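Local coordinates for periplasmic divalent cation tolerance protein (Thermotoga maritima, PDB 1VHF) that probably takes part in resistance toward heavy metals and probably binds copper ions, at residues Lys15-Gly20 with Phe32-Ile37; Gly20-Glu25 with Arg72-Tyr77; Lys26-Cys31 with Tyr68-Lys73; Lys58-Lys63 with Glu93-Leu98. One frame throughout, in Å; residues are numbered along the deposited sequence.

Contact 1 of 4, residues Lys15-Gly20 with Phe32-Ile37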
# COMPACT_ATOMS: atom_id res chain seq x y z
N LYS A 15 -10.54 6.79 -0.77
CA LYS A 15 -9.94 5.88 -1.76
C LYS A 15 -8.89 4.97 -1.10
O LYS A 15 -8.84 3.79 -1.42
CB LYS A 15 -9.33 6.62 -2.92
CG LYS A 15 -8.82 5.73 -4.05
CD LYS A 15 -9.91 4.73 -4.49
CE LYS A 15 -10.98 5.46 -5.29
NZ LYS A 15 -11.77 4.44 -6.11
N ALA A 16 -8.11 5.52 -0.17
CA ALA A 16 -7.13 4.65 0.49
C ALA A 16 -7.83 3.54 1.26
O ALA A 16 -7.39 2.36 1.23
CB ALA A 16 -6.25 5.49 1.41
N LEU A 17 -8.84 3.92 2.04
CA LEU A 17 -9.55 2.93 2.85
C LEU A 17 -10.34 1.93 1.97
O LEU A 17 -10.34 0.76 2.36
CB LEU A 17 -10.52 3.58 3.86
CG LEU A 17 -9.90 4.58 4.81
CD1 LEU A 17 -10.96 4.97 5.86
CD2 LEU A 17 -8.64 4.12 5.47
N GLU A 18 -10.92 2.40 0.86
CA GLU A 18 -11.69 1.44 0.02
C GLU A 18 -10.74 0.44 -0.61
O GLU A 18 -11.05 -0.76 -0.66
CB GLU A 18 -12.39 2.27 -1.06
CG GLU A 18 -13.15 1.49 -2.12
CD GLU A 18 -13.30 2.19 -3.45
OE1 GLU A 18 -13.00 3.38 -3.65
OE2 GLU A 18 -13.79 1.55 -4.43
N ILE A 19 -9.58 0.92 -1.08
CA ILE A 19 -8.63 -0.02 -1.72
C ILE A 19 -8.08 -0.97 -0.68
O ILE A 19 -7.96 -2.18 -0.91
CB ILE A 19 -7.57 0.80 -2.48
CG1 ILE A 19 -8.28 1.37 -3.73
CG2 ILE A 19 -6.40 -0.08 -2.86
CD1 ILE A 19 -7.41 2.36 -4.48
N GLY A 20 -7.76 -0.45 0.51
CA GLY A 20 -7.28 -1.40 1.56
C GLY A 20 -8.36 -2.43 1.85
O GLY A 20 -8.02 -3.59 2.04
N PHE A 32 -3.58 -3.01 6.63
CA PHE A 32 -3.00 -1.79 6.08
C PHE A 32 -3.00 -0.74 7.19
O PHE A 32 -3.80 -0.80 8.13
CB PHE A 32 -3.79 -1.24 4.87
CG PHE A 32 -5.15 -0.72 5.18
CD1 PHE A 32 -5.35 0.57 5.64
CD2 PHE A 32 -6.29 -1.53 4.98
CE1 PHE A 32 -6.61 1.06 5.94
CE2 PHE A 32 -7.53 -1.04 5.27
CZ PHE A 32 -7.74 0.24 5.77
N ASN A 33 -2.08 0.22 7.05
CA ASN A 33 -1.99 1.39 7.93
C ASN A 33 -1.99 2.62 7.01
O ASN A 33 -1.12 2.69 6.13
CB ASN A 33 -0.74 1.40 8.79
CG ASN A 33 -0.69 0.39 9.90
OD1 ASN A 33 0.35 0.26 10.55
ND2 ASN A 33 -1.75 -0.35 10.21
N ALA A 34 -2.94 3.55 7.15
CA ALA A 34 -2.98 4.70 6.24
C ALA A 34 -2.92 5.99 7.05
O ALA A 34 -3.35 6.05 8.21
CB ALA A 34 -4.26 4.66 5.41
N PHE A 35 -2.37 7.05 6.45
CA PHE A 35 -2.23 8.32 7.17
C PHE A 35 -2.14 9.49 6.18
O PHE A 35 -1.77 9.33 5.01
CB PHE A 35 -0.98 8.37 8.07
CG PHE A 35 0.31 7.95 7.42
CD1 PHE A 35 0.61 6.61 7.20
CD2 PHE A 35 1.25 8.92 7.03
CE1 PHE A 35 1.76 6.21 6.57
CE2 PHE A 35 2.47 8.53 6.50
CZ PHE A 35 2.72 7.19 6.23
N GLU A 36 -2.59 10.65 6.63
CA GLU A 36 -2.61 11.83 5.77
C GLU A 36 -1.21 12.39 5.57
O GLU A 36 -0.39 12.46 6.51
CB GLU A 36 -3.55 12.91 6.36
CG GLU A 36 -3.94 13.94 5.31
CD GLU A 36 -4.84 15.03 5.89
OE1 GLU A 36 -5.27 14.90 7.05
OE2 GLU A 36 -5.05 15.99 5.12
N ILE A 37 -0.96 12.85 4.34
CA ILE A 37 0.31 13.44 3.98
C ILE A 37 0.14 14.70 3.15
O ILE A 37 -0.91 14.96 2.55
CB ILE A 37 1.21 12.47 3.17
CG1 ILE A 37 0.50 11.99 1.91
CG2 ILE A 37 1.61 11.27 4.03
CD1 ILE A 37 1.48 11.37 0.92
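F32 opens the strand and makes the largest part of this contact, laying its ring against the backbone of G20 and the end of L17. With CG set between the backbone N and the carbonyl carbon (chi1 68°), the side chain turns up to the helix, and F32 CD2 comes to 3.6 Å from G20 CA. The ring lies directly on the bare backbone of G20, with no side chain between them. G20 CA and L17 CD2 both approach the ring obliquely, and the L17 and F32 side chains run at about a right angle to each other, with L17 CD2 3.7 Å from F32 CE1. Next along, N33 turns its amide back on its own strand, where N33 ND2 donates a 3.0 Å bond to F32 O from above the carbonyl plane. A34 brings the strand to the helix again, more loosely, with its CB 4.4 Å from L17 CD2. Beyond it F35 and I37 keep the strand in the sheet through backbone bonds to A54 and E52 of strand 46-60. Helix and strand segments run almost antiparallel, at 172°, their axes 9.4 Å apart. This is the packing of a beta-alpha-beta crossover, in which helix 13-25 joins strand 3-10 to strand 31-43 with strand 46-60 lying between them, as in the ferredoxin-like fold of the CutA and GlnB-like proteins.

Contact 2 of 4, residues Gly20-Glu25 with Arg72-Tyr77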
# COMPACT_ATOMS: atom_id res chain seq x y z
N GLY A 20 -7.76 -0.45 0.51
CA GLY A 20 -7.28 -1.40 1.56
C GLY A 20 -8.36 -2.43 1.85
O GLY A 20 -8.02 -3.59 2.04
N ARG A 21 -9.63 -2.00 2.01
CA ARG A 21 -10.68 -3.01 2.25
C ARG A 21 -10.76 -4.00 1.12
O ARG A 21 -10.90 -5.21 1.40
CB ARG A 21 -12.02 -2.25 2.41
CG ARG A 21 -13.18 -3.23 2.62
CD ARG A 21 -14.51 -2.50 2.64
NE ARG A 21 -15.51 -3.19 3.42
CZ ARG A 21 -15.51 -3.50 4.70
NH1 ARG A 21 -14.51 -3.20 5.50
NH2 ARG A 21 -16.56 -4.14 5.19
N LYS A 22 -10.68 -3.59 -0.16
CA LYS A 22 -10.75 -4.52 -1.27
C LYS A 22 -9.60 -5.52 -1.24
O LYS A 22 -9.78 -6.71 -1.55
CB LYS A 22 -10.77 -3.77 -2.62
CG LYS A 22 -12.19 -3.22 -2.88
CD LYS A 22 -12.27 -2.49 -4.20
CE LYS A 22 -13.62 -1.75 -4.32
NZ LYS A 22 -14.74 -2.73 -4.26
N LEU A 23 -8.40 -5.05 -0.90
CA LEU A 23 -7.25 -5.94 -0.83
C LEU A 23 -7.42 -6.93 0.31
O LEU A 23 -7.01 -8.09 0.15
CB LEU A 23 -5.95 -5.13 -0.69
CG LEU A 23 -5.65 -4.23 -1.87
CD1 LEU A 23 -4.49 -3.29 -1.56
CD2 LEU A 23 -5.40 -5.05 -3.14
N LEU A 24 -8.03 -6.50 1.43
CA LEU A 24 -8.32 -7.46 2.51
C LEU A 24 -9.41 -8.46 2.08
O LEU A 24 -9.27 -9.65 2.40
CB LEU A 24 -8.81 -6.68 3.74
CG LEU A 24 -7.72 -5.94 4.54
CD1 LEU A 24 -8.37 -4.93 5.46
CD2 LEU A 24 -6.88 -6.97 5.31
N GLU A 25 -10.39 -8.01 1.32
CA GLU A 25 -11.49 -8.92 0.87
C GLU A 25 -10.89 -10.02 0.00
O GLU A 25 -11.31 -11.20 0.04
CB GLU A 25 -12.47 -8.08 0.04
CG GLU A 25 -13.44 -7.25 0.87
CD GLU A 25 -14.19 -6.21 0.06
OE1 GLU A 25 -14.16 -6.24 -1.19
OE2 GLU A 25 -14.86 -5.33 0.67
N ARG A 72 -2.32 -1.80 -8.77
CA ARG A 72 -2.20 -0.96 -9.98
C ARG A 72 -3.58 -0.86 -10.65
O ARG A 72 -4.02 0.23 -11.05
CB ARG A 72 -1.23 -1.59 -10.97
CG ARG A 72 -1.16 -0.80 -12.31
CD ARG A 72 -0.25 0.38 -12.07
NE ARG A 72 -0.03 1.31 -13.13
CZ ARG A 72 0.67 1.21 -14.24
NH1 ARG A 72 1.30 0.08 -14.56
NH2 ARG A 72 0.84 2.29 -15.01
N LYS A 73 -4.31 -1.97 -10.68
CA LYS A 73 -5.62 -2.00 -11.31
C LYS A 73 -6.71 -1.30 -10.57
O LYS A 73 -7.75 -0.93 -11.18
CB LYS A 73 -5.98 -3.47 -11.64
CG LYS A 73 -5.17 -3.88 -12.87
CD LYS A 73 -5.34 -5.36 -13.23
CE LYS A 73 -4.40 -5.67 -14.37
NZ LYS A 73 -4.34 -7.10 -14.78
N LEU A 74 -6.62 -1.12 -9.26
CA LEU A 74 -7.60 -0.40 -8.48
C LEU A 74 -7.22 1.08 -8.30
O LEU A 74 -8.02 1.88 -7.84
CB LEU A 74 -7.70 -1.02 -7.06
CG LEU A 74 -8.27 -2.44 -6.99
CD1 LEU A 74 -8.09 -3.03 -5.60
CD2 LEU A 74 -9.75 -2.44 -7.37
N HIS A 75 -6.02 1.44 -8.76
CA HIS A 75 -5.57 2.81 -8.41
C HIS A 75 -6.20 3.90 -9.20
O HIS A 75 -6.27 3.80 -10.44
CB HIS A 75 -4.01 2.82 -8.63
CG HIS A 75 -3.38 3.67 -7.56
ND1 HIS A 75 -3.52 5.03 -7.55
CD2 HIS A 75 -2.63 3.34 -6.47
CE1 HIS A 75 -2.88 5.53 -6.49
NE2 HIS A 75 -2.34 4.51 -5.81
N PRO A 76 -6.56 5.02 -8.59
CA PRO A 76 -7.10 6.13 -9.35
C PRO A 76 -6.03 6.81 -10.19
O PRO A 76 -6.34 7.55 -11.15
CB PRO A 76 -7.65 7.09 -8.32
CG PRO A 76 -6.96 6.74 -7.04
CD PRO A 76 -6.56 5.28 -7.14
N TYR A 77 -4.76 6.73 -9.82
CA TYR A 77 -3.65 7.33 -10.55
C TYR A 77 -3.14 6.45 -11.68
O TYR A 77 -3.02 5.20 -11.57
CB TYR A 77 -2.44 7.69 -9.66
CG TYR A 77 -2.69 8.63 -8.51
CD1 TYR A 77 -3.72 9.53 -8.41
CD2 TYR A 77 -1.75 8.60 -7.48
CE1 TYR A 77 -3.87 10.39 -7.34
CE2 TYR A 77 -1.87 9.44 -6.39
CZ TYR A 77 -2.93 10.30 -6.32
OH TYR A 77 -3.04 11.15 -5.23
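L74, the last helical residue before the chain turns off at H75, carries this contact, and everything that crosses it is apolar. Its two methyls divide the work. L74 CD2 rests 4.0 Å from K22 CD, and L74 CD1 reaches both K22 CB, at 4.1 Å, and L23 CD2, at 4.2 Å. K22 passes L74 on a slant, whereas L23 and L74 lie alongside, pointing opposite ways. K22 CG stands anti to the carbonyl carbon (chi1 -79°), which lays the methylene chain beside the leucine; beyond CD the chain leads away from the leucine, taking the ammonium group with it, so the lysine contributes only its methylenes to this contact.

The polar interactions stay within each segment. On the helix 20-25 side, R21 and E25 attract one another by charge alone, since the carboxylate oxygen lies well out of the guanidinium plane. On the other side the turn after the helix is fixed by H75: its ND1 accepts a 3.1 Å bond from Y77 N, nearly straight at 162° and lying in the ring plane. H75 NE2 is bonded to S8 OG, and the imidazole meets the ring of F10, tying the turn to strand 3-10.

Helix 64-74 thus ends against the flank of helix 13-25. I19, one turn before L23, also touches L74, and L23 reaches on to L67 and E70, so the two helices lie side by side on one face of the sheet.

Contact 3 of 4, residues Lys26-Cys31 with Tyr68-Lys73; sequences KRLIAC and YEELRK
E70 meets L28 through its own aliphatic stem and K26 through its carboxylate, both partners coming from the loop after helix 13-25. The sheltered side is apolar: L28 CD1 packs 3.7 Å from E70 CB and 4.0 Å from E70 CG, the two side chains crossing at about a right angle. E70 also touches L23 here, and this flank runs on into the interior between the helices.

Toward solvent the contact becomes electrostatic. A bend at chi2 (60°) turns the carboxylate of E70 off its stem and over to the exposed K26, whose chain crosses it again nearly perpendicularly. K26 NZ and E70 OE2 form a salt bridge at 3.4 Å, a length that suggests attraction of charges more than a directed bond. Although the ion pair is long, the closest approach of the contact lies on this exposed side, K26 CE to E70 OE2 at 3.1 Å. At the surface, solvent probably screens the attraction between the two charges.

The position of K26 and L28 follows from the way helix 13-25 ends. R27 takes a positive phi of 59°, and L28 N probably bonds to L23 O at 3.0 Å, while L28 O is bonded to T59 OG1 of strand 46-60. The arrangement is a Schellman motif closing the first helix of a ferredoxin-like fold, and it sets K26 and L28 beside the second helix just before the chain enters strand 31-43.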
# COMPACT_ATOMS: atom_id res chain seq x y z
N LYS A 26 -9.89 -9.68 -0.80
CA LYS A 26 -9.22 -10.61 -1.69
C LYS A 26 -8.15 -11.42 -1.01
O LYS A 26 -7.54 -12.31 -1.59
CB LYS A 26 -8.66 -9.87 -2.91
CG LYS A 26 -9.75 -9.22 -3.77
CD LYS A 26 -9.14 -8.24 -4.76
CE LYS A 26 -10.17 -7.50 -5.60
NZ LYS A 26 -10.59 -8.33 -6.77
N ARG A 27 -7.88 -11.15 0.28
CA ARG A 27 -6.90 -11.83 1.11
C ARG A 27 -5.51 -11.70 0.50
O ARG A 27 -4.63 -12.56 0.68
CB ARG A 27 -7.32 -13.27 1.42
CG ARG A 27 -8.68 -13.32 2.13
CD ARG A 27 -8.88 -14.70 2.79
NE ARG A 27 -10.26 -14.84 3.28
CZ ARG A 27 -10.75 -14.32 4.39
NH1 ARG A 27 -10.01 -13.60 5.21
NH2 ARG A 27 -12.04 -14.52 4.69
N LEU A 28 -5.25 -10.50 -0.06
CA LEU A 28 -3.97 -10.21 -0.68
C LEU A 28 -3.01 -9.58 0.32
O LEU A 28 -1.80 -9.56 0.07
CB LEU A 28 -4.07 -9.33 -1.91
CG LEU A 28 -4.76 -10.01 -3.11
CD1 LEU A 28 -4.92 -9.00 -4.23
CD2 LEU A 28 -3.95 -11.20 -3.60
N ILE A 29 -3.56 -8.98 1.36
CA ILE A 29 -2.80 -8.33 2.41
C ILE A 29 -3.39 -8.77 3.76
O ILE A 29 -4.53 -9.21 3.86
CB ILE A 29 -2.86 -6.79 2.37
CG1 ILE A 29 -4.28 -6.26 2.61
CG2 ILE A 29 -2.33 -6.24 1.03
CD1 ILE A 29 -4.36 -4.74 2.68
N ALA A 30 -2.54 -8.68 4.80
CA ALA A 30 -2.97 -9.01 6.15
C ALA A 30 -3.58 -7.79 6.84
O ALA A 30 -4.42 -7.90 7.71
CB ALA A 30 -1.77 -9.50 6.96
N CYS A 31 -3.07 -6.59 6.47
CA CYS A 31 -3.61 -5.38 7.05
C CYS A 31 -3.02 -4.16 6.34
O CYS A 31 -2.09 -4.34 5.55
CB CYS A 31 -3.22 -5.30 8.53
SG CYS A 31 -1.50 -5.60 8.87
N TYR A 68 0.89 -6.15 -6.32
CA TYR A 68 1.20 -5.08 -7.27
C TYR A 68 0.17 -4.99 -8.39
O TYR A 68 -0.26 -3.90 -8.77
CB TYR A 68 2.60 -5.20 -7.86
CG TYR A 68 3.72 -4.53 -7.10
CD1 TYR A 68 4.02 -4.82 -5.78
CD2 TYR A 68 4.51 -3.62 -7.79
CE1 TYR A 68 5.08 -4.19 -5.16
CE2 TYR A 68 5.60 -2.99 -7.18
CZ TYR A 68 5.87 -3.31 -5.86
OH TYR A 68 6.92 -2.67 -5.23
N GLU A 69 -0.21 -6.17 -8.92
CA GLU A 69 -1.16 -6.19 -10.04
C GLU A 69 -2.51 -5.65 -9.64
O GLU A 69 -3.07 -4.75 -10.30
CB GLU A 69 -1.29 -7.65 -10.54
CG GLU A 69 -0.00 -8.23 -11.10
CD GLU A 69 -0.18 -9.62 -11.69
OE1 GLU A 69 -0.08 -10.62 -10.95
OE2 GLU A 69 -0.43 -9.72 -12.91
N GLU A 70 -3.05 -6.07 -8.51
CA GLU A 70 -4.35 -5.61 -8.07
C GLU A 70 -4.32 -4.14 -7.70
O GLU A 70 -5.25 -3.38 -7.97
CB GLU A 70 -4.95 -6.45 -6.94
CG GLU A 70 -6.39 -6.14 -6.62
CD GLU A 70 -7.43 -6.32 -7.70
OE1 GLU A 70 -7.20 -7.05 -8.68
OE2 GLU A 70 -8.54 -5.74 -7.57
N LEU A 71 -3.29 -3.74 -6.91
CA LEU A 71 -3.21 -2.33 -6.53
C LEU A 71 -3.08 -1.43 -7.74
O LEU A 71 -3.78 -0.40 -7.76
CB LEU A 71 -2.01 -2.21 -5.56
CG LEU A 71 -1.73 -0.79 -5.06
CD1 LEU A 71 -2.93 -0.20 -4.34
CD2 LEU A 71 -0.53 -0.81 -4.12
N ARG A 72 -2.32 -1.80 -8.77
CA ARG A 72 -2.20 -0.96 -9.98
C ARG A 72 -3.58 -0.86 -10.65
O ARG A 72 -4.02 0.23 -11.05
CB ARG A 72 -1.23 -1.59 -10.97
CG ARG A 72 -1.16 -0.80 -12.31
CD ARG A 72 -0.25 0.38 -12.07
NE ARG A 72 -0.03 1.31 -13.13
CZ ARG A 72 0.67 1.21 -14.24
NH1 ARG A 72 1.30 0.08 -14.56
NH2 ARG A 72 0.84 2.29 -15.01
N LYS A 73 -4.31 -1.97 -10.68
CA LYS A 73 -5.62 -2.00 -11.31
C LYS A 73 -6.71 -1.30 -10.57
O LYS A 73 -7.75 -0.93 -11.18
CB LYS A 73 -5.98 -3.47 -11.64
CG LYS A 73 -5.17 -3.88 -12.87
CD LYS A 73 -5.34 -5.36 -13.23
CE LYS A 73 -4.40 -5.67 -14.37
NZ LYS A 73 -4.34 -7.10 -14.78

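Contact 4 of 4, residues Lys58-Lys63 with Glu93-Leu98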
# COMPACT_ATOMS: atom_id res chain seq x y z
N LYS A 58 0.64 -4.54 4.44
CA LYS A 58 1.54 -5.61 4.92
C LYS A 58 1.11 -6.95 4.36
O LYS A 58 -0.07 -7.32 4.42
CB LYS A 58 1.48 -5.67 6.47
CG LYS A 58 2.15 -4.40 7.04
CD LYS A 58 1.84 -4.20 8.51
CE LYS A 58 0.70 -3.18 8.61
NZ LYS A 58 -0.19 -3.49 9.74
N THR A 59 2.09 -7.66 3.74
CA THR A 59 1.74 -8.97 3.22
C THR A 59 3.01 -9.82 3.17
O THR A 59 4.01 -9.43 3.76
CB THR A 59 1.04 -8.84 1.86
OG1 THR A 59 0.44 -10.10 1.52
CG2 THR A 59 1.99 -8.42 0.74
N THR A 60 2.89 -10.99 2.54
CA THR A 60 4.09 -11.85 2.44
C THR A 60 4.75 -11.66 1.10
O THR A 60 4.18 -11.21 0.12
CB THR A 60 3.66 -13.32 2.65
OG1 THR A 60 2.79 -13.70 1.58
CG2 THR A 60 3.03 -13.52 4.01
N GLU A 61 6.06 -12.03 1.00
CA GLU A 61 6.73 -11.92 -0.29
C GLU A 61 6.00 -12.69 -1.39
O GLU A 61 6.02 -12.26 -2.56
CB GLU A 61 8.14 -12.53 -0.15
CG GLU A 61 9.13 -11.69 0.60
CD GLU A 61 10.44 -12.48 0.70
OE1 GLU A 61 10.29 -13.71 0.90
OE2 GLU A 61 11.49 -11.87 0.45
N GLU A 62 5.39 -13.83 -1.07
CA GLU A 62 4.68 -14.65 -2.04
C GLU A 62 3.51 -13.94 -2.69
O GLU A 62 3.17 -14.23 -3.83
CB GLU A 62 4.22 -15.97 -1.42
N LYS A 63 2.91 -12.98 -1.98
CA LYS A 63 1.79 -12.23 -2.53
C LYS A 63 2.22 -10.94 -3.20
O LYS A 63 1.33 -10.25 -3.73
CB LYS A 63 0.81 -11.90 -1.37
CG LYS A 63 0.15 -13.15 -0.80
CD LYS A 63 -1.01 -13.57 -1.72
CE LYS A 63 -1.84 -14.65 -1.03
NZ LYS A 63 -2.06 -15.80 -1.94
N GLU A 93 5.27 -14.26 16.69
CA GLU A 93 3.82 -14.45 16.78
C GLU A 93 3.08 -13.59 15.77
O GLU A 93 2.04 -13.95 15.21
CB GLU A 93 3.34 -14.14 18.20
CG GLU A 93 3.79 -15.15 19.25
CD GLU A 93 5.03 -14.68 19.99
OE1 GLU A 93 5.98 -14.15 19.37
OE2 GLU A 93 5.09 -14.86 21.23
N TYR A 94 3.63 -12.39 15.50
CA TYR A 94 2.97 -11.53 14.51
C TYR A 94 3.21 -12.06 13.11
O TYR A 94 2.31 -12.00 12.27
CB TYR A 94 3.54 -10.09 14.66
CG TYR A 94 2.83 -9.08 13.76
CD1 TYR A 94 1.52 -8.73 14.07
CD2 TYR A 94 3.45 -8.47 12.70
CE1 TYR A 94 0.81 -7.84 13.30
CE2 TYR A 94 2.74 -7.57 11.90
CZ TYR A 94 1.44 -7.26 12.22
OH TYR A 94 0.72 -6.35 11.46
N MSE A 95 4.40 -12.59 12.85
CA MSE A 95 4.71 -13.15 11.54
C MSE A 95 3.77 -14.35 11.29
O MSE A 95 3.33 -14.50 10.17
CB MSE A 95 6.14 -13.65 11.43
CG MSE A 95 6.54 -14.15 10.04
SE MSE A 95 6.69 -12.74 8.74
CE MSE A 95 5.25 -13.23 7.58
N ASN A 96 3.50 -15.11 12.36
CA ASN A 96 2.59 -16.26 12.13
C ASN A 96 1.18 -15.78 11.82
O ASN A 96 0.49 -16.33 10.96
CB ASN A 96 2.54 -17.11 13.40
CG ASN A 96 3.83 -17.83 13.72
OD1 ASN A 96 4.64 -18.11 12.84
ND2 ASN A 96 4.02 -18.15 14.99
N TRP A 97 0.72 -14.74 12.50
CA TRP A 97 -0.61 -14.19 12.24
C TRP A 97 -0.66 -13.65 10.80
O TRP A 97 -1.63 -13.88 10.08
CB TRP A 97 -0.91 -13.07 13.24
CG TRP A 97 -2.17 -12.33 12.92
CD1 TRP A 97 -3.45 -12.74 13.18
CD2 TRP A 97 -2.29 -11.13 12.16
NE1 TRP A 97 -4.36 -11.83 12.69
CE2 TRP A 97 -3.66 -10.82 12.07
CE3 TRP A 97 -1.35 -10.25 11.58
CZ2 TRP A 97 -4.18 -9.70 11.41
CZ3 TRP A 97 -1.87 -9.09 10.99
CH2 TRP A 97 -3.24 -8.87 10.85
N LEU A 98 0.40 -12.96 10.38
CA LEU A 98 0.44 -12.41 9.02
C LEU A 98 0.34 -13.51 7.96
O LEU A 98 -0.44 -13.45 7.01
CB LEU A 98 1.77 -11.67 8.82
CG LEU A 98 1.96 -10.30 9.46
CD1 LEU A 98 3.42 -9.84 9.29
CD2 LEU A 98 1.04 -9.24 8.90
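L98 N donates a 2.9 Å hydrogen bond to Y94 O, closing the helical turn whose two side chains both reach K58. The turn belongs to helix 92-101, the C-terminal helix that follows the last strand of the ferredoxin-like core and lies across the end of strand 46-60. Helix and strand segments cross at -79°, close to perpendicular, with axes 9.4 Å apart. The strand therefore meets the helix at separate points and not along a shared length.

At the first point, K58 starts toward the helix and is then bent at chi3 and chi4, passing at about a right angle to the side chain of Y94. The phenol is carried across to it because CG of the tyrosine stands anti to the backbone N (chi1 -175°). K58 CD lies 3.8 Å from Y94 OH; the ammonium group is placed less surely, and its 3.5 Å bond from K58 NZ to Y94 OH is weak and doubtful. Nearer the backbone the contact is apolar, with L98 CD2 4.3 Å from K58 CB. L98 also touches L3 and A30, so it rests on two strands, 3-10 and 46-60, and on the loop before strand 31-43.

T59 points away from the helix, toward the other face of the sheet, where its OG1 bonds to L28 O. T60 supplies the last point through its methyl: T60 CG2 lies 4.2 Å from CE of selenomethionine M95.

Overall arrangement
Contacts 1, 2 and 4 are partly buried, and contact 3 is a surface one. Contacts 1 and 2 share G20 and divide helix 13-25 between a strand and a second helix, both by apolar packing; I19 CD1, 3.5 Å from L74 O, joins them. Contact 3, about 6 Å from contact 2 between centres, continues along helix 64-74, but there charge is added to the apolar packing. Contact 4 lies farther off, about 19 Å from contacts 1 and 2 between centres, though its strand adjoins that of contact 1; a different helix meets the sheet there. The loop of contact 3 connects the two regions, with A30 N probably bonded to K58 O at 2.8 Å.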